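Local atomic coordinates of adenosine deaminase 1 (Arthrobacter aurescens, PDB entry 3RYS), a protein that probably catalyses the zinc-dependent hydrolytic deamination of adenine to hypoxanthine, releasing ammonium, as a step of purine salvage. Residues L65-M70 and P104-S109; G24-E29 and M70-T75; Q295-L300 and P305-L310. All blocks are in the same frame, centred on the assembly; numbering follows the deposited sequence.

Interaction 1: residues L65-M70 and P104-S109; sequences LYYANM and PQAHTS. With ADE (adenine), chain D.
M70 reaches across to A106 and H107 at the centre of this contact, its sulfur SD 3.3 Å from A106 CB and 3.7 Å from H107 NE2. The methionine side chain is stretched out beyond CG (chi2 -174°), which carries SD and CE well away from helix 59-69. The M70 and H107 side chains cross at about a right angle. SD approaches the imidazole ring obliquely, 4.4 Å from the centroid, while F79 meets the same ring edge-to-face. One turn back, Y67 CE1 rests 4.0 Å from the A106 methyl, and the Y67 hydroxyl is hydrogen-bonded to S172 OG. The adenine lies beyond this packed part, against Y66. In the TIM-barrel fold of the adenosine deaminase family, 104-108 is the short helix right after strand 95-102, and helix 59-69 lines the adenine pocket. Y66 is the pocket residue here. With CG anti to the backbone N (chi1 173°), its ring is sandwiched: M70 CE covers one face near the rim, and adenine C8 lies over the opposite face, 3.7 Å from Y66 CZ. The Y66 hydroxyl is hydrogen-bonded to D103 OD2, and the ring edge at CD1 leans over a face of Y67. A leucine in place of Y66 would probably leave D103 without that hydroxyl and take the flat surface away from between adenine and the M70 methyl. The other flank is looser: A68 and S109 are exposed to solvent and stay well apart across the contact. There S109 turns back on the segment it belongs to, OG donating to Q105 O at 2.8 Å; S109 N reaches the same oxygen from the other face of the carbonyl plane.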
# COMPACT_ATOMS: atom_id res chain seq x y z
N LEU A 65 15.70 -6.62 -0.66
CA LEU A 65 15.23 -7.44 -1.78
C LEU A 65 14.30 -6.61 -2.68
O LEU A 65 14.47 -6.55 -3.90
CB LEU A 65 14.52 -8.70 -1.27
CG LEU A 65 14.10 -9.72 -2.33
CD1 LEU A 65 15.32 -10.33 -2.98
CD2 LEU A 65 13.22 -10.79 -1.72
N TYR A 66 13.32 -5.97 -2.04
CA TYR A 66 12.36 -5.09 -2.69
C TYR A 66 13.01 -4.12 -3.67
O TYR A 66 12.54 -3.95 -4.80
CB TYR A 66 11.61 -4.33 -1.59
CG TYR A 66 10.67 -3.23 -2.03
CD1 TYR A 66 11.04 -1.90 -1.89
CD2 TYR A 66 9.40 -3.52 -2.51
CE1 TYR A 66 10.18 -0.88 -2.26
CE2 TYR A 66 8.53 -2.51 -2.88
CZ TYR A 66 8.93 -1.19 -2.75
OH TYR A 66 8.07 -0.17 -3.11
N TYR A 67 14.10 -3.49 -3.25
CA TYR A 67 14.84 -2.57 -4.11
C TYR A 67 15.68 -3.30 -5.15
O TYR A 67 15.77 -2.87 -6.31
CB TYR A 67 15.73 -1.64 -3.27
CG TYR A 67 14.94 -0.67 -2.44
CD1 TYR A 67 13.92 0.08 -3.00
CD2 TYR A 67 15.20 -0.51 -1.09
CE1 TYR A 67 13.19 0.97 -2.25
CE2 TYR A 67 14.47 0.38 -0.32
CZ TYR A 67 13.46 1.12 -0.91
OH TYR A 67 12.72 2.01 -0.17
N ALA A 68 16.29 -4.41 -4.75
CA ALA A 68 17.12 -5.19 -5.65
C ALA A 68 16.31 -5.62 -6.87
O ALA A 68 16.79 -5.55 -8.01
CB ALA A 68 17.68 -6.40 -4.94
N ASN A 69 15.09 -6.07 -6.63
CA ASN A 69 14.24 -6.60 -7.69
C ASN A 69 13.82 -5.56 -8.72
O ASN A 69 13.50 -5.90 -9.86
CB ASN A 69 13.03 -7.31 -7.11
CG ASN A 69 13.38 -8.67 -6.52
OD1 ASN A 69 12.55 -9.31 -5.88
ND2 ASN A 69 14.61 -9.10 -6.74
N MET A 70 13.83 -4.29 -8.32
CA MET A 70 13.41 -3.21 -9.21
C MET A 70 14.34 -3.05 -10.41
O MET A 70 14.02 -2.32 -11.35
CB MET A 70 13.33 -1.89 -8.45
CG MET A 70 12.26 -1.85 -7.38
SD MET A 70 12.12 -0.20 -6.66
CE MET A 70 11.06 -0.54 -5.25
N PRO A 104 9.10 6.81 -6.91
CA PRO A 104 9.79 7.47 -8.02
C PRO A 104 11.31 7.39 -7.86
O PRO A 104 12.01 7.06 -8.82
CB PRO A 104 9.33 8.93 -7.89
CG PRO A 104 8.05 8.86 -7.18
CD PRO A 104 8.13 7.71 -6.25
N GLN A 105 11.80 7.67 -6.66
CA GLN A 105 13.24 7.72 -6.41
C GLN A 105 13.93 6.36 -6.57
O GLN A 105 15.11 6.30 -6.91
CB GLN A 105 13.53 8.29 -5.03
CG GLN A 105 13.21 9.76 -4.86
CD GLN A 105 13.01 10.14 -3.41
OE1 GLN A 105 12.05 9.70 -2.78
NE2 GLN A 105 13.91 10.96 -2.88
N ALA A 106 13.21 5.27 -6.30
CA ALA A 106 13.80 3.94 -6.40
C ALA A 106 14.09 3.59 -7.85
O ALA A 106 14.76 2.60 -8.14
CB ALA A 106 12.89 2.91 -5.78
N HIS A 107 13.59 4.40 -8.77
CA HIS A 107 13.84 4.19 -10.19
C HIS A 107 14.75 5.27 -10.78
O HIS A 107 15.60 4.97 -11.62
CB HIS A 107 12.52 4.08 -10.96
CG HIS A 107 11.52 3.18 -10.30
ND1 HIS A 107 10.36 3.65 -9.73
CD2 HIS A 107 11.54 1.85 -10.08
CE1 HIS A 107 9.69 2.64 -9.21
NE2 HIS A 107 10.38 1.54 -9.40
N THR A 108 14.58 6.51 -10.34
CA THR A 108 15.43 7.59 -10.81
C THR A 108 16.86 7.43 -10.28
O THR A 108 17.81 7.92 -10.89
CB THR A 108 14.87 8.98 -10.41
OG1 THR A 108 14.85 9.11 -8.99
CG2 THR A 108 13.46 9.17 -10.96
N SER A 109 16.99 6.73 -9.15
CA SER A 109 18.30 6.43 -8.56
C SER A 109 19.02 5.36 -9.35
O SER A 109 20.18 5.05 -9.06
CB SER A 109 18.16 5.96 -7.12
OG SER A 109 17.75 7.02 -6.27
N9 ADE D . 8.31 0.17 1.19
C8 ADE D . 7.47 -0.73 0.59
N7 ADE D . 6.63 -1.32 1.42
C5 ADE D . 6.94 -0.76 2.65
C6 ADE D . 6.42 -0.96 3.94
N6 ADE D . 5.42 -1.81 4.21
N1 ADE D . 6.95 -0.24 4.96
C2 ADE D . 7.95 0.62 4.68
N3 ADE D . 8.53 0.89 3.51
C4 ADE D . 7.98 0.16 2.53

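Interaction 2: residues G24-E29 and M70-T75; sequences GTLQPE and MAVLQT
L26 meets V72 and L73 through a single methyl, CD2, and everything that meets across the contact is hydrocarbon. CD2 lies 4.1 Å from V72 CG2 and 4.5 Å from L73 CG, so one branch of the leucine serves both residues. Its CG is roughly anti to the backbone N (chi1 -151°), which sends the branched end out toward the 3-10 turn 70-72, and the L26 and V72 side chains run past each other at a slant. Helix 28-37 adds to the same apolar patch: I31 touches L26, L34 touches both V72 and L73, and L73 also packs on F79 and M82 of helix 76-92.

The polar interactions stay within each segment or go to other partners. Inside 70-75, L73 N donates to M70 O at 3.0 Å and closes the turn. L73 O accepts from R110 NH2. T75 is the N-cap of helix 76-92: its side chain caps a backbone N of that helix, while D78 OD2 accepts from T75 N, an exchange consistent with a capping box; Q74 N is bonded to the same carboxylate oxygen. On the other segment, Q27 stands at the N-cap of helix 28-37.

With only aliphatic carbons meeting, the contact has little directional preference. The relative placement of the two segments is therefore likely to be set by the fit of these hydrocarbon surfaces, together with the polar bonds each segment makes elsewhere.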
# COMPACT_ATOMS: atom_id res chain seq x y z
N GLY A 24 5.96 -3.81 -5.03
CA GLY A 24 5.81 -4.96 -4.15
C GLY A 24 4.86 -5.97 -4.74
O GLY A 24 4.56 -7.01 -4.15
N THR A 25 4.40 -5.65 -5.94
CA THR A 25 3.49 -6.47 -6.72
C THR A 25 4.25 -7.41 -7.67
O THR A 25 3.66 -8.31 -8.28
CB THR A 25 2.56 -5.55 -7.50
OG1 THR A 25 1.30 -5.46 -6.83
CG2 THR A 25 2.35 -6.04 -8.92
N LEU A 26 5.55 -7.19 -7.75
CA LEU A 26 6.42 -7.89 -8.69
C LEU A 26 6.65 -9.35 -8.32
O LEU A 26 7.41 -9.67 -7.41
CB LEU A 26 7.76 -7.17 -8.78
CG LEU A 26 8.51 -7.27 -10.11
CD1 LEU A 26 7.56 -7.02 -11.26
CD2 LEU A 26 9.66 -6.27 -10.13
N GLN A 27 6.00 -10.25 -9.05
CA GLN A 27 6.09 -11.68 -8.80
C GLN A 27 7.36 -12.25 -9.45
O GLN A 27 7.78 -11.79 -10.51
CB GLN A 27 4.83 -12.36 -9.36
CG GLN A 27 4.41 -13.60 -8.61
CD GLN A 27 3.97 -13.30 -7.19
OE1 GLN A 27 3.05 -12.51 -6.96
NE2 GLN A 27 4.63 -13.94 -6.22
N PRO A 28 7.97 -13.26 -8.80
CA PRO A 28 9.19 -13.90 -9.31
C PRO A 28 9.12 -14.31 -10.79
O PRO A 28 10.14 -14.25 -11.48
CB PRO A 28 9.34 -15.13 -8.42
CG PRO A 28 8.77 -14.68 -7.12
CD PRO A 28 7.62 -13.76 -7.47
N GLU A 29 7.95 -14.72 -11.26
CA GLU A 29 7.79 -15.06 -12.67
C GLU A 29 8.04 -13.83 -13.54
O GLU A 29 8.79 -13.89 -14.52
CB GLU A 29 6.41 -15.65 -12.96
CG GLU A 29 6.10 -16.95 -12.23
CD GLU A 29 5.87 -16.73 -10.74
OE1 GLU A 29 5.10 -15.81 -10.39
OE2 GLU A 29 6.45 -17.48 -9.92
N MET A 70 13.83 -4.29 -8.32
CA MET A 70 13.41 -3.21 -9.21
C MET A 70 14.34 -3.05 -10.41
O MET A 70 14.02 -2.32 -11.35
CB MET A 70 13.33 -1.89 -8.45
CG MET A 70 12.26 -1.85 -7.38
SD MET A 70 12.12 -0.20 -6.66
CE MET A 70 11.06 -0.54 -5.25
N ALA A 71 15.47 -3.74 -10.39
CA ALA A 71 16.48 -3.60 -11.44
C ALA A 71 15.99 -4.03 -12.82
O ALA A 71 16.55 -3.62 -13.84
CB ALA A 71 17.75 -4.35 -11.06
N VAL A 72 14.96 -4.87 -12.86
CA VAL A 72 14.42 -5.36 -14.13
C VAL A 72 13.47 -4.35 -14.78
O VAL A 72 13.10 -4.51 -15.94
CB VAL A 72 13.71 -6.72 -13.98
CG1 VAL A 72 14.67 -7.76 -13.42
CG2 VAL A 72 12.48 -6.58 -13.09
N LEU A 73 13.08 -3.33 -14.03
CA LEU A 73 12.17 -2.30 -14.53
C LEU A 73 12.92 -1.21 -15.29
O LEU A 73 13.35 -0.23 -14.69
CB LEU A 73 11.40 -1.68 -13.38
CG LEU A 73 10.49 -2.60 -12.56
CD1 LEU A 73 9.88 -1.85 -11.38
CD2 LEU A 73 9.41 -3.19 -13.46
N GLN A 74 13.04 -1.36 -16.60
CA GLN A 74 13.83 -0.42 -17.41
C GLN A 74 12.98 0.47 -18.31
O GLN A 74 13.24 1.66 -18.45
CB GLN A 74 14.84 -1.18 -18.28
CG GLN A 74 15.90 -1.94 -17.50
CD GLN A 74 16.74 -1.02 -16.63
OE1 GLN A 74 16.95 -1.30 -15.45
NE2 GLN A 74 17.22 0.07 -17.21
N THR A 75 11.96 -0.12 -18.92
CA THR A 75 11.20 0.56 -19.95
C THR A 75 9.78 0.85 -19.50
O THR A 75 9.28 0.26 -18.54
CB THR A 75 11.12 -0.29 -21.24
OG1 THR A 75 10.22 -1.39 -21.03
CG2 THR A 75 12.49 -0.83 -21.61

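Interaction 3: residues Q295-L300 and P305-L310; sequences QLVKVL and PEQATL
V297 and Q307 cross at about a right angle, and the valine puts one methyl against the glutamine amide. V297 CG2 is 3.4 Å from Q307 CD, 3.4 Å from OE1 and 3.5 Å from NE2. Near-equal distances to the three atoms place the methyl above the amide group rather than beyond one of its ends, so the glutamine gives this neighbour van der Waals packing and not a polar bond. Q307 gets there by running straight beyond CG (chi2 176°), which lays its aliphatic stem across the space between the helices. On V297, CG2 is the branch anti to the carbonyl carbon, and it is the one that points at the amide.

L296 and L310 make the second meeting, end to end: CD1 of L296 lies 4.3 Å from CD1 of L310. Both leucines point toward the opposing helix, and both are buried, whereas V297 is partly exposed at the margin. The segments belong to the successive helices 289-300 and 304-317, joined by a short turn in which the chain changes direction sharply. E306 OE1 accepts from S303 N at the start of the second helix. Farther on, T309 OG1 donates to P305 O at 3.0 Å, reaching it from the opposite face of the carbonyl plane to T309 N.

F302, in the turn, fills in against both L296 and L310. The leucine pair also packs on V277 of strand 275-277, which touches both, and on helix 265-270, where L265 meets L296 and L269 meets L310; W335 of helix 322-339 touches Q307.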
# COMPACT_ATOMS: atom_id res chain seq x y z
N GLN A 295 -7.04 -15.18 5.65
CA GLN A 295 -6.28 -15.53 6.84
C GLN A 295 -6.91 -14.95 8.12
O GLN A 295 -6.87 -15.58 9.17
CB GLN A 295 -4.82 -15.10 6.70
CG GLN A 295 -4.06 -15.85 5.61
CD GLN A 295 -4.06 -17.36 5.81
OE1 GLN A 295 -5.07 -18.03 5.60
NE2 GLN A 295 -2.92 -17.91 6.22
N LEU A 296 -7.48 -13.76 8.01
CA LEU A 296 -8.16 -13.13 9.14
C LEU A 296 -9.34 -13.97 9.60
O LEU A 296 -9.60 -14.11 10.79
CB LEU A 296 -8.64 -11.72 8.78
CG LEU A 296 -7.55 -10.67 8.58
CD1 LEU A 296 -8.16 -9.34 8.17
CD2 LEU A 296 -6.70 -10.53 9.85
N VAL A 297 -10.08 -14.50 8.62
CA VAL A 297 -11.21 -15.37 8.89
C VAL A 297 -10.72 -16.68 9.47
O VAL A 297 -11.16 -17.11 10.53
CB VAL A 297 -11.99 -15.69 7.60
CG1 VAL A 297 -13.08 -16.72 7.88
CG2 VAL A 297 -12.57 -14.42 6.99
N LYS A 298 -9.79 -17.31 8.75
CA LYS A 298 -9.28 -18.62 9.12
C LYS A 298 -8.60 -18.61 10.49
O LYS A 298 -8.85 -19.50 11.31
CB LYS A 298 -8.34 -19.14 8.02
CG LYS A 298 -7.40 -20.28 8.42
CD LYS A 298 -6.50 -20.67 7.24
CE LYS A 298 -5.20 -21.34 7.68
NZ LYS A 298 -5.41 -22.71 8.23
N VAL A 299 -7.78 -17.60 10.76
CA VAL A 299 -6.97 -17.56 11.97
C VAL A 299 -7.57 -16.73 13.11
O VAL A 299 -7.49 -17.11 14.28
CB VAL A 299 -5.53 -17.07 11.68
CG1 VAL A 299 -4.70 -17.07 12.96
CG2 VAL A 299 -4.87 -17.93 10.61
N LEU A 300 -8.17 -15.59 12.78
CA LEU A 300 -8.69 -14.68 13.80
C LEU A 300 -10.22 -14.69 13.89
O LEU A 300 -10.81 -13.89 14.61
CB LEU A 300 -8.17 -13.26 13.58
CG LEU A 300 -6.70 -13.04 13.93
CD1 LEU A 300 -6.20 -11.68 13.47
CD2 LEU A 300 -6.49 -13.21 15.42
N PRO A 305 -20.05 -9.95 8.91
CA PRO A 305 -20.32 -8.55 9.28
C PRO A 305 -19.05 -7.81 9.66
O PRO A 305 -18.93 -6.61 9.40
CB PRO A 305 -21.24 -8.68 10.50
CG PRO A 305 -21.88 -10.02 10.35
CD PRO A 305 -20.85 -10.89 9.72
N GLU A 306 -18.11 -8.50 10.29
CA GLU A 306 -16.84 -7.87 10.64
C GLU A 306 -16.04 -7.54 9.38
O GLU A 306 -15.59 -6.41 9.20
CB GLU A 306 -16.05 -8.75 11.62
CG GLU A 306 -16.66 -8.79 13.03
CD GLU A 306 -16.03 -9.85 13.93
OE1 GLU A 306 -15.38 -10.78 13.40
OE2 GLU A 306 -16.19 -9.75 15.17
N GLN A 307 -15.88 -8.54 8.51
CA GLN A 307 -15.25 -8.36 7.20
C GLN A 307 -15.88 -7.20 6.43
O GLN A 307 -15.18 -6.39 5.82
CB GLN A 307 -15.36 -9.63 6.37
CG GLN A 307 -14.18 -10.58 6.47
CD GLN A 307 -14.42 -11.86 5.68
OE1 GLN A 307 -15.29 -12.67 6.02
NE2 GLN A 307 -13.63 -12.06 4.62
N ALA A 308 -17.20 -7.14 6.45
CA ALA A 308 -17.92 -6.07 5.76
C ALA A 308 -17.55 -4.70 6.32
O ALA A 308 -17.34 -3.75 5.57
CB ALA A 308 -19.41 -6.29 5.85
N THR A 309 -17.48 -4.61 7.64
CA THR A 309 -17.10 -3.36 8.29
C THR A 309 -15.74 -2.91 7.78
O THR A 309 -15.56 -1.74 7.43
CB THR A 309 -17.09 -3.51 9.83
OG1 THR A 309 -18.42 -3.80 10.29
CG2 THR A 309 -16.61 -2.22 10.48
N LEU A 310 -14.79 -3.84 7.73
CA LEU A 310 -13.44 -3.56 7.22
C LEU A 310 -13.49 -3.06 5.78
O LEU A 310 -12.81 -2.10 5.42
CB LEU A 310 -12.57 -4.82 7.29
CG LEU A 310 -12.24 -5.30 8.70
CD1 LEU A 310 -11.52 -6.64 8.65
CD2 LEU A 310 -11.41 -4.26 9.44

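From the N terminus, 24-29 comes first, and interaction 2 closes its loop at 70-75. Before that happens, interaction 1 has opened at 65-70; it closes at 104-109, so the two loops cross, with M70 belonging to both. Their centres are 9 Å apart and they touch, L73 CD1 lying 4.0 Å from H107 NE2. Together they tie the loop leading into helix 28-37, the 3-10 turn 70-72, helix 59-69 and the helix after strand 95-102 into one region beside the adenine pocket. Interaction 3 follows in series: a short-range closure between the successive helices 289-300 and 304-317, its centre about 33 Å from that of interaction 1 and 31 Å from that of interaction 2.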